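Local coordinates for protein OR486 (Synthetic construct, PDB 4R80) that is a de novo designed beta-sheet protein with a cystatin fold and has no known natural function, at residues K8-Q13 with N64-K69. Numbering follows the deposited sequence.
Sequences KRRAKQ and NTFTVK
Segment 8-13 of helix 4-22 comes nearest to segment 64-69, at the start of strand 65-76, at Ala11 and Phe66, whose CA atoms lie 6.1 Å apart. Arg10 and Phe66 both point their CB atoms across this gap, and their side chains cross at about a right angle. Arg10 CG lies beside the backbone N, anti to the carbonyl carbon; the chain is extended at chi2 and bends at chi3 (60°). This turn brings one face of the guanidinium over the rim of the phenyl ring. Phe66 CE1 sits above the centre of that face, 3.5 Å from Arg10 CZ. The two planes are 64° apart, so the groups do not lie flat on each other. Further back, Arg10 CB lies over one face of the ring, offset toward its rim. Ala11 CB packs against the same ring, 4.0 Å from Phe66 CD2.

In this designed cystatin fold, the helix lies across one side of a four-stranded antiparallel sheet. Phe66 is on an outermost strand and faces the helix, where it also touches Glu7 and Val14. On the sheet it meets Val59 of the neighbouring strand.

Beyond the ring, the guanidinium makes two bent hydrogen bonds to Asn64. Arg10 NH2 gives one of 2.9 Å to the backbone Asn64 O, with the acceptor 32° out of the guanidinium plane. The other, from Arg10 NH1 to Asn64 OD1, is weak at 3.2 Å. The amide of Asn64 stands nearly perpendicular to the guanidinium. Glu6 offers Arg10 NH1 a long, weak ion pair from within the helix.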
ATOM      1  N   LYS A   8       9.726   1.389  -6.027  1.00 20.12           N
ATOM      2  CA  LYS A   8       8.273   1.489  -6.060  1.00 22.09           C
ATOM      3  C   LYS A   8       7.643   0.102  -6.068  1.00 15.05           C
ATOM      4  O   LYS A   8       6.590  -0.113  -5.472  1.00 14.11           O
ATOM      5  CB  LYS A   8       7.792   2.281  -7.278  1.00 16.56           C
ATOM      6  CG  LYS A   8       8.078   3.769  -7.228  1.00 13.03           C
ATOM      7  CD  LYS A   8       7.659   4.431  -8.530  1.00 17.67           C
ATOM      8  CE  LYS A   8       7.499   5.929  -8.367  1.00 21.28           C
ATOM      9  NZ  LYS A   8       7.100   6.579  -9.643  1.00 25.19           N
ATOM     10  N   ARG A   9       8.291  -0.830  -6.755  1.00 10.74           N
ATOM     11  CA  ARG A   9       7.789  -2.197  -6.843  1.00 17.60           C
ATOM     12  C   ARG A   9       7.821  -2.905  -5.489  1.00 14.92           C
ATOM     13  O   ARG A   9       6.842  -3.535  -5.086  1.00  8.90           O
ATOM     14  CB  ARG A   9       8.563  -2.985  -7.905  1.00 21.09           C
ATOM     15  CG  ARG A   9       8.086  -4.413  -8.099  1.00 27.78           C
ATOM     16  CD  ARG A   9       9.165  -5.265  -8.749  1.00 26.00           C
ATOM     17  NE  ARG A   9      10.335  -5.419  -7.893  1.00 34.55           N
ATOM     18  CZ  ARG A   9      10.443  -6.326  -6.928  1.00 43.72           C
ATOM     19  NH1 ARG A   9       9.445  -7.164  -6.686  1.00 40.25           N
ATOM     20  NH2 ARG A   9      11.550  -6.392  -6.201  1.00 40.71           N
ATOM     21  N   ARG A  10       8.946  -2.791  -4.790  1.00 14.08           N
ATOM     22  CA  ARG A  10       9.099  -3.394  -3.471  1.00 14.69           C
ATOM     23  C   ARG A  10       8.144  -2.770  -2.450  1.00 11.68           C
ATOM     24  O   ARG A  10       7.501  -3.477  -1.672  1.00 12.65           O
ATOM     25  CB  ARG A  10      10.548  -3.275  -2.991  1.00 18.24           C
ATOM     26  CG  ARG A  10      11.541  -4.111  -3.785  1.00 17.57           C
ATOM     27  CD  ARG A  10      12.977  -3.879  -3.318  1.00 17.44           C
ATOM     28  NE  ARG A  10      13.182  -4.209  -1.910  1.00 21.95           N
ATOM     29  CZ  ARG A  10      14.341  -4.075  -1.276  1.00 24.65           C
ATOM     30  NH1 ARG A  10      15.409  -3.615  -1.914  1.00 24.72           N
ATOM     31  NH2 ARG A  10      14.426  -4.394   0.009  1.00 21.79           N
ATOM     32  N   ALA A  11       8.048  -1.443  -2.468  1.00  9.90           N
ATOM     33  CA  ALA A  11       7.187  -0.729  -1.531  1.00 18.91           C
ATOM     34  C   ALA A  11       5.729  -1.089  -1.761  1.00 15.03           C
ATOM     35  O   ALA A  11       4.961  -1.225  -0.810  1.00 12.19           O
ATOM     36  CB  ALA A  11       7.387   0.775  -1.655  1.00 15.11           C
ATOM     37  N   LYS A  12       5.354  -1.250  -3.025  1.00  7.37           N
ATOM     38  CA  LYS A  12       3.986  -1.621  -3.364  1.00 13.14           C
ATOM     39  C   LYS A  12       3.662  -3.026  -2.867  1.00 14.33           C
ATOM     40  O   LYS A  12       2.567  -3.276  -2.362  1.00 11.73           O
ATOM     41  CB  LYS A  12       3.755  -1.545  -4.874  1.00 12.35           C
ATOM     42  CG  LYS A  12       2.319  -1.841  -5.286  1.00 22.32           C
ATOM     43  CD  LYS A  12       2.161  -1.880  -6.798  1.00 34.72           C
ATOM     44  CE  LYS A  12       2.656  -3.199  -7.367  1.00 32.92           C
ATOM     45  NZ  LYS A  12       1.855  -4.346  -6.854  1.00 33.62           N
ATOM     46  N   GLN A  13       4.620  -3.938  -3.005  1.00 12.02           N
ATOM     47  CA  GLN A  13       4.426  -5.320  -2.580  1.00 15.49           C
ATOM     48  C   GLN A  13       4.424  -5.464  -1.060  1.00 12.04           C
ATOM     49  O   GLN A  13       3.672  -6.268  -0.510  1.00 14.24           O
ATOM     50  CB  GLN A  13       5.496  -6.225  -3.196  1.00 18.78           C
ATOM     51  CG  GLN A  13       5.365  -6.392  -4.702  1.00 24.78           C
ATOM     52  CD  GLN A  13       6.423  -7.309  -5.283  1.00 28.44           C
ATOM     53  OE1 GLN A  13       7.278  -7.824  -4.563  1.00 44.53           O
ATOM     54  NE2 GLN A  13       6.370  -7.517  -6.593  1.00 16.03           N
ATOM     55  N   ASN A  64      18.087  -0.266   3.225  1.00 32.13           N
ATOM     56  CA  ASN A  64      17.499  -1.057   2.150  1.00 35.60           C
ATOM     57  C   ASN A  64      16.312  -1.895   2.621  1.00 37.18           C
ATOM     58  O   ASN A  64      15.926  -2.865   1.967  1.00 37.37           O
ATOM     59  CB  ASN A  64      18.540  -1.950   1.479  1.00 28.14           C
ATOM     60  CG  ASN A  64      18.143  -2.337   0.068  1.00 43.99           C
ATOM     61  OD1 ASN A  64      17.509  -1.559  -0.644  1.00 48.15           O
ATOM     62  ND2 ASN A  64      18.480  -3.555  -0.328  1.00 37.78           N
ATOM     63  N   THR A  65      15.741  -1.522   3.759  1.00 38.72           N
ATOM     64  CA  THR A  65      14.531  -2.171   4.243  1.00 33.50           C
ATOM     65  C   THR A  65      13.326  -1.285   3.962  1.00 28.59           C
ATOM     66  O   THR A  65      13.389  -0.067   4.129  1.00 24.65           O
ATOM     67  CB  THR A  65      14.606  -2.473   5.750  1.00 33.77           C
ATOM     68  OG1 THR A  65      15.134  -1.336   6.444  1.00 37.54           O
ATOM     69  CG2 THR A  65      15.499  -3.678   6.007  1.00 38.73           C
ATOM     70  N   PHE A  66      12.232  -1.900   3.529  1.00 23.25           N
ATOM     71  CA  PHE A  66      11.001  -1.165   3.272  1.00 19.46           C
ATOM     72  C   PHE A  66       9.949  -1.500   4.319  1.00 17.36           C
ATOM     73  O   PHE A  66       9.395  -2.600   4.333  1.00 20.60           O
ATOM     74  CB  PHE A  66      10.482  -1.465   1.866  1.00 14.39           C
ATOM     75  CG  PHE A  66      11.276  -0.803   0.776  1.00 22.62           C
ATOM     76  CD1 PHE A  66      12.391  -1.425   0.238  1.00 25.12           C
ATOM     77  CD2 PHE A  66      10.911   0.442   0.294  1.00 19.52           C
ATOM     78  CE1 PHE A  66      13.126  -0.817  -0.763  1.00 23.89           C
ATOM     79  CE2 PHE A  66      11.641   1.055  -0.707  1.00 24.80           C
ATOM     80  CZ  PHE A  66      12.750   0.425  -1.236  1.00 22.02           C
ATOM     81  N   THR A  67       9.679  -0.539   5.196  1.00 13.66           N
ATOM     82  CA  THR A  67       8.796  -0.761   6.331  1.00 18.34           C
ATOM     83  C   THR A  67       7.566   0.137   6.266  1.00 11.24           C
ATOM     84  O   THR A  67       7.669   1.331   5.990  1.00 10.12           O
ATOM     85  CB  THR A  67       9.532  -0.511   7.664  1.00 22.80           C
ATOM     86  OG1 THR A  67      10.777  -1.220   7.669  1.00 16.69           O
ATOM     87  CG2 THR A  67       8.685  -0.970   8.843  1.00 20.29           C
ATOM     88  N   VAL A  68       6.402  -0.452   6.515  1.00 11.29           N
ATOM     89  CA  VAL A  68       5.164   0.306   6.610  1.00 12.92           C
ATOM     90  C   VAL A  68       5.220   1.182   7.856  1.00 11.98           C
ATOM     91  O   VAL A  68       5.610   0.718   8.924  1.00 22.19           O
ATOM     92  CB  VAL A  68       3.948  -0.634   6.704  1.00 20.44           C
ATOM     93  CG1 VAL A  68       2.676   0.155   6.980  1.00 14.64           C
ATOM     94  CG2 VAL A  68       3.811  -1.450   5.426  1.00 17.87           C
ATOM     95  N   LYS A  69       4.849   2.452   7.716  1.00 16.35           N
ATOM     96  CA  LYS A  69       4.897   3.382   8.840  1.00 17.71           C
ATOM     97  C   LYS A  69       3.528   3.975   9.160  1.00 17.46           C
ATOM     98  O   LYS A  69       3.240   4.291  10.314  1.00 20.65           O
ATOM     99  CB  LYS A  69       5.917   4.498   8.582  1.00 17.28           C
ATOM    100  CG  LYS A  69       7.368   4.069   8.762  1.00 21.56           C
ATOM    101  CD  LYS A  69       7.753   3.977  10.234  1.00 22.92           C
ATOM    102  CE  LYS A  69       8.190   5.331  10.781  1.00 37.92           C
ATOM    103  NZ  LYS A  69       8.599   5.257  12.214  1.00 34.92           N
TER